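Local coordinates for protein ATP-dependent helicase FUN30 (Saccharomyces cerevisiae S288c, PDB 5GN1) that remodels nucleosomes with the energy of ATP hydrolysis, acting in DNA end resection at double-strand breaks and in heterochromatin organization, at residues 115-126 and 149-160. Numbering follows the deposited sequence.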
loop_
_atom_site.group_PDB
_atom_site.type_symbol
_atom_site.label_atom_id
_atom_site.label_comp_id
_atom_site.label_asym_id
_atom_site.label_seq_id
_atom_site.Cartn_x
_atom_site.Cartn_y
_atom_site.Cartn_z
ATOM N N LEU A 115 -2.712 8.330 -3.336
ATOM C CA LEU A 115 -4.034 8.253 -2.724
ATOM C C LEU A 115 -4.006 7.630 -1.342
ATOM O O LEU A 115 -5.069 7.424 -0.763
ATOM C CB LEU A 115 -5.004 7.468 -3.617
ATOM C CG LEU A 115 -5.264 8.087 -4.999
ATOM C CD1 LEU A 115 -6.343 7.289 -5.754
ATOM C CD2 LEU A 115 -5.629 9.569 -4.889
ATOM N N LEU A 116 -2.825 7.303 -0.823
ATOM C CA LEU A 116 -2.650 6.937 0.574
ATOM C C LEU A 116 -2.545 8.162 1.471
ATOM O O LEU A 116 -2.244 8.023 2.661
ATOM C CB LEU A 116 -1.396 6.070 0.741
ATOM C CG LEU A 116 -1.397 4.730 0.004
ATOM C CD1 LEU A 116 0.001 4.103 0.066
ATOM C CD2 LEU A 116 -2.481 3.807 0.574
ATOM N N PHE A 117 -2.771 9.342 0.903
ATOM C CA PHE A 117 -2.674 10.617 1.601
ATOM C C PHE A 117 -3.895 11.445 1.245
ATOM O O PHE A 117 -4.554 11.209 0.233
ATOM C CB PHE A 117 -1.408 11.401 1.207
ATOM C CG PHE A 117 -0.130 10.716 1.586
ATOM C CD1 PHE A 117 0.387 9.705 0.792
ATOM C CD2 PHE A 117 0.558 11.086 2.731
ATOM C CE1 PHE A 117 1.555 9.059 1.136
ATOM C CE2 PHE A 117 1.735 10.444 3.082
ATOM C CZ PHE A 117 2.236 9.436 2.282
ATOM N N ARG A 118 -4.190 12.433 2.081
ATOM C CA ARG A 118 -5.251 13.381 1.793
ATOM C C ARG A 118 -4.593 14.649 1.251
ATOM O O ARG A 118 -3.942 15.383 2.004
ATOM C CB ARG A 118 -6.069 13.715 3.045
ATOM C CG ARG A 118 -7.257 14.652 2.771
ATOM C CD ARG A 118 -8.191 14.796 3.995
ATOM N NE ARG A 118 -7.578 15.530 5.100
ATOM C CZ ARG A 118 -7.570 16.860 5.214
ATOM N NH1 ARG A 118 -8.132 17.617 4.278
ATOM N NH2 ARG A 118 -6.996 17.435 6.266
ATOM N N ASN A 119 -4.702 14.855 -0.059
ATOM C CA ASN A 119 -4.433 16.109 -0.762
ATOM C C ASN A 119 -5.462 16.609 -1.753
ATOM O O ASN A 119 -5.669 17.816 -1.886
ATOM C CB ASN A 119 -3.182 15.841 -1.611
ATOM C CG ASN A 119 -1.935 15.677 -0.789
ATOM O OD1 ASN A 119 -1.366 16.647 -0.270
ATOM N ND2 ASN A 119 -1.486 14.442 -0.668
ATOM N N ILE A 120 -6.162 15.681 -2.408
ATOM C CA ILE A 120 -7.203 16.079 -3.347
ATOM C C ILE A 120 -8.373 16.577 -2.512
ATOM O O ILE A 120 -8.946 17.644 -2.777
ATOM C CB ILE A 120 -7.598 14.897 -4.249
ATOM C CG1 ILE A 120 -6.408 14.527 -5.151
ATOM C CG2 ILE A 120 -8.842 15.214 -5.059
ATOM C CD1 ILE A 120 -6.620 13.238 -5.925
ATOM N N TYR A 121 -8.729 15.824 -1.470
ATOM C CA TYR A 121 -9.820 16.198 -0.571
ATOM C C TYR A 121 -9.281 17.151 0.504
ATOM O O TYR A 121 -9.156 16.813 1.680
ATOM C CB TYR A 121 -10.447 14.949 0.038
ATOM C CG TYR A 121 -11.186 14.054 -0.936
ATOM C CD1 TYR A 121 -10.517 13.067 -1.656
ATOM C CD2 TYR A 121 -12.555 14.192 -1.136
ATOM C CE1 TYR A 121 -11.183 12.243 -2.543
ATOM C CE2 TYR A 121 -13.234 13.375 -2.025
ATOM C CZ TYR A 121 -12.537 12.398 -2.731
ATOM O OH TYR A 121 -13.192 11.568 -3.619
ATOM N N ASN A 122 -8.929 18.353 0.081
ATOM C CA ASN A 122 -8.336 19.360 0.936
ATOM C C ASN A 122 -9.318 19.925 1.956
ATOM O O ASN A 122 -10.475 19.687 1.863
ATOM C CB ASN A 122 -7.749 20.478 0.109
ATOM C CG ASN A 122 -8.794 21.181 -0.707
ATOM O OD1 ASN A 122 -9.848 21.473 -0.232
ATOM N ND2 ASN A 122 -8.495 21.423 -1.932
ATOM N N ASP A 123 -8.796 20.676 2.916
ATOM C CA ASP A 123 -9.626 21.222 3.976
ATOM C C ASP A 123 -10.880 21.873 3.492
ATOM O O ASP A 123 -11.917 21.722 4.108
ATOM C CB ASP A 123 -8.822 22.088 4.922
ATOM C CG ASP A 123 -7.809 21.314 5.755
ATOM O OD1 ASP A 123 -7.760 20.080 5.628
ATOM O OD2 ASP A 123 -7.042 21.924 6.527
ATOM N N LYS A 124 -10.788 22.600 2.383
ATOM C CA LYS A 124 -11.945 23.282 1.814
ATOM C C LYS A 124 -12.916 22.237 1.249
ATOM O O LYS A 124 -14.133 22.422 1.289
ATOM C CB LYS A 124 -11.496 24.390 0.858
ATOM C CG LYS A 124 -10.506 25.371 1.461
ATOM C CD LYS A 124 -11.218 26.475 2.225
ATOM C CE LYS A 124 -10.282 27.638 2.516
ATOM N NZ LYS A 124 -10.869 28.591 3.498
ATOM N N ILE A 125 -12.366 21.132 0.783
ATOM C CA ILE A 125 -13.142 20.026 0.225
ATOM C C ILE A 125 -13.944 19.209 1.258
ATOM O O ILE A 125 -15.107 18.910 0.992
ATOM C CB ILE A 125 -12.233 19.076 -0.568
ATOM C CG1 ILE A 125 -11.400 19.867 -1.589
ATOM C CG2 ILE A 125 -13.051 17.993 -1.247
ATOM C CD1 ILE A 125 -12.185 20.936 -2.301
ATOM N N ILE A 126 -13.352 18.838 2.397
ATOM C CA ILE A 126 -14.089 18.065 3.365
ATOM C C ILE A 126 -15.108 18.878 4.116
ATOM O O ILE A 126 -16.109 18.357 4.587
ATOM C CB ILE A 126 -13.151 17.279 4.270
ATOM C CG1 ILE A 126 -12.285 18.207 5.054
ATOM C CG2 ILE A 126 -12.295 16.341 3.451
ATOM C CD1 ILE A 126 -11.389 17.473 6.000
ATOM N N LYS A 149 -16.307 16.287 10.070
ATOM C CA LYS A 149 -15.194 16.883 9.343
ATOM C C LYS A 149 -13.867 16.514 9.983
ATOM O O LYS A 149 -12.871 16.300 9.283
ATOM C CB LYS A 149 -15.352 18.402 9.269
ATOM C CG LYS A 149 -14.327 19.069 8.370
ATOM C CD LYS A 149 -14.435 20.588 8.387
ATOM C CE LYS A 149 -13.056 21.231 8.271
ATOM N NZ LYS A 149 -13.128 22.720 8.201
ATOM N N GLU A 150 -13.825 16.440 11.314
ATOM C CA GLU A 150 -12.620 15.946 11.967
ATOM C C GLU A 150 -12.344 14.500 11.575
ATOM O O GLU A 150 -11.189 14.126 11.358
ATOM C CB GLU A 150 -12.741 16.073 13.482
ATOM C CG GLU A 150 -11.404 16.020 14.199
ATOM C CD GLU A 150 -11.556 16.012 15.709
ATOM O OE1 GLU A 150 -12.704 15.863 16.188
ATOM O OE2 GLU A 150 -10.530 16.164 16.410
ATOM N N ASP A 151 -13.392 13.672 11.494
ATOM C CA ASP A 151 -13.232 12.295 11.032
ATOM C C ASP A 151 -12.664 12.260 9.619
ATOM O O ASP A 151 -11.739 11.493 9.327
ATOM C CB ASP A 151 -14.572 11.553 11.077
ATOM C CG ASP A 151 -14.920 11.024 12.471
ATOM O OD1 ASP A 151 -14.202 11.346 13.448
ATOM O OD2 ASP A 151 -15.929 10.299 12.586
ATOM N N MET A 152 -13.224 13.077 8.724
ATOM C CA MET A 152 -12.738 13.130 7.347
ATOM C C MET A 152 -11.294 13.611 7.271
ATOM O O MET A 152 -10.518 13.109 6.452
ATOM C CB MET A 152 -13.641 14.029 6.513
ATOM C CG MET A 152 -14.976 13.407 6.175
ATOM S SD MET A 152 -16.053 14.614 5.369
ATOM C CE MET A 152 -17.438 13.590 4.962
ATOM N N SER A 153 -10.914 14.585 8.101
ATOM C CA SER A 153 -9.553 15.124 8.041
ATOM C C SER A 153 -8.485 14.061 8.283
ATOM O O SER A 153 -7.335 14.257 7.882
ATOM C CB SER A 153 -9.364 16.251 9.055
ATOM O OG SER A 153 -8.991 15.754 10.335
ATOM N N TYR A 154 -8.829 12.958 8.940
ATOM C CA TYR A 154 -7.880 11.881 9.185
ATOM C C TYR A 154 -7.946 10.771 8.149
ATOM O O TYR A 154 -7.164 9.820 8.237
ATOM C CB TYR A 154 -8.101 11.285 10.570
ATOM C CG TYR A 154 -7.733 12.241 11.671
ATOM C CD1 TYR A 154 -6.407 12.575 11.908
ATOM C CD2 TYR A 154 -8.710 12.819 12.466
ATOM C CE1 TYR A 154 -6.064 13.453 12.915
ATOM C CE2 TYR A 154 -8.376 13.698 13.476
ATOM C CZ TYR A 154 -7.061 14.013 13.692
ATOM O OH TYR A 154 -6.745 14.888 14.703
ATOM N N MET A 155 -8.853 10.858 7.182
ATOM C CA MET A 155 -8.945 9.840 6.147
ATOM C C MET A 155 -8.072 10.217 4.956
ATOM O O MET A 155 -7.657 11.371 4.804
ATOM C CB MET A 155 -10.398 9.649 5.709
ATOM C CG MET A 155 -11.306 9.201 6.863
ATOM S SD MET A 155 -13.075 9.334 6.455
ATOM C CE MET A 155 -13.230 8.242 5.079
ATOM N N THR A 156 -7.787 9.214 4.118
ATOM C CA THR A 156 -6.994 9.369 2.905
ATOM C C THR A 156 -7.899 9.709 1.725
ATOM O O THR A 156 -9.112 9.492 1.759
ATOM C CB THR A 156 -6.205 8.089 2.584
ATOM O OG1 THR A 156 -7.113 7.059 2.138
ATOM C CG2 THR A 156 -5.392 7.595 3.809
ATOM N N ASP A 157 -7.286 10.243 0.662
ATOM C CA ASP A 157 -8.041 10.502 -0.552
ATOM C C ASP A 157 -8.789 9.257 -1.014
ATOM O O ASP A 157 -9.954 9.344 -1.411
ATOM C CB ASP A 157 -7.128 11.020 -1.670
ATOM C CG ASP A 157 -6.754 12.477 -1.493
ATOM O OD1 ASP A 157 -7.418 13.172 -0.689
ATOM O OD2 ASP A 157 -5.805 12.927 -2.168
ATOM N N PHE A 158 -8.157 8.077 -0.948
ATOM C CA PHE A 158 -8.881 6.913 -1.446
ATOM C C PHE A 158 -9.988 6.487 -0.493
ATOM O O PHE A 158 -11.034 6.003 -0.939
ATOM C CB PHE A 158 -7.952 5.736 -1.720
ATOM C CG PHE A 158 -8.620 4.657 -2.520
ATOM C CD1 PHE A 158 -8.747 4.783 -3.894
ATOM C CD2 PHE A 158 -9.199 3.569 -1.893
ATOM C CE1 PHE A 158 -9.401 3.811 -4.634
ATOM C CE2 PHE A 158 -9.847 2.586 -2.631
ATOM C CZ PHE A 158 -9.951 2.715 -3.997
ATOM N N GLU A 159 -9.780 6.629 0.820
ATOM C CA GLU A 159 -10.870 6.332 1.745
ATOM C C GLU A 159 -12.020 7.309 1.540
ATOM O O GLU A 159 -13.197 6.928 1.621
ATOM C CB GLU A 159 -10.378 6.381 3.194
ATOM C CG GLU A 159 -9.427 5.250 3.550
ATOM C CD GLU A 159 -8.572 5.531 4.780
ATOM O OE1 GLU A 159 -8.560 6.682 5.293
ATOM O OE2 GLU A 159 -7.930 4.568 5.243
ATOM N N LEU A 160 -11.703 8.572 1.269
ATOM C CA LEU A 160 -12.774 9.543 1.075
ATOM C C LEU A 160 -13.516 9.267 -0.222
ATOM O O LEU A 160 -14.743 9.400 -0.279
ATOM C CB LEU A 160 -12.212 10.965 1.115
ATOM C CG LEU A 160 -11.870 11.390 2.537
ATOM C CD1 LEU A 160 -10.830 12.496 2.575
ATOM C CD2 LEU A 160 -13.134 11.792 3.303
HETATM O O HOH W 1 -5.809 5.115 1.299
HETATM O O HOH W 2 -3.186 12.611 -2.404
#
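The two backbones come nearest at R118 and T156, CA to CA 4.5 Å, where the chain from L115 through the loop 117-122 meets the N-terminal turn of helix 157-166; D157 N donates to F117 O (2.9 Å) and F158 N to L115 O. D157 returns the grip: its OD2 takes N119 N and I120 N (2.8 Å, 172°) from opposite faces of the carboxylate plane, while OD1 takes Y121 N (3.1 Å) from above it, so three successive amides fix the carboxylate. Next to it L160 CB lies over the centre of the Y121 ring, 3.7 Å from the centroid, a CH-pi contact. R118, with CG anti to the backbone N (chi1 -177°) and a bend at chi3, donates NE to S153 O (3.1 Å) from above that carbonyl's plane, and NH1 to Y121 O in the plane of both groups; NH1 and NH2 grip D123 OD1 end-on in a salt bridge (NH2 to OD1 2.8 Å). A leucine in place of R118 would probably leave D123 without its charged mate and S153 O without this donor. I126 is a knob among K149, M152, S153 and L160, its CD1 against the S153 backbone. E159 N donates to T156 OG1 and T156 N to E159 OE1, a capping box in the helical part of ATPase-C, where F158 touches helix 212-224 of the RecA-like core.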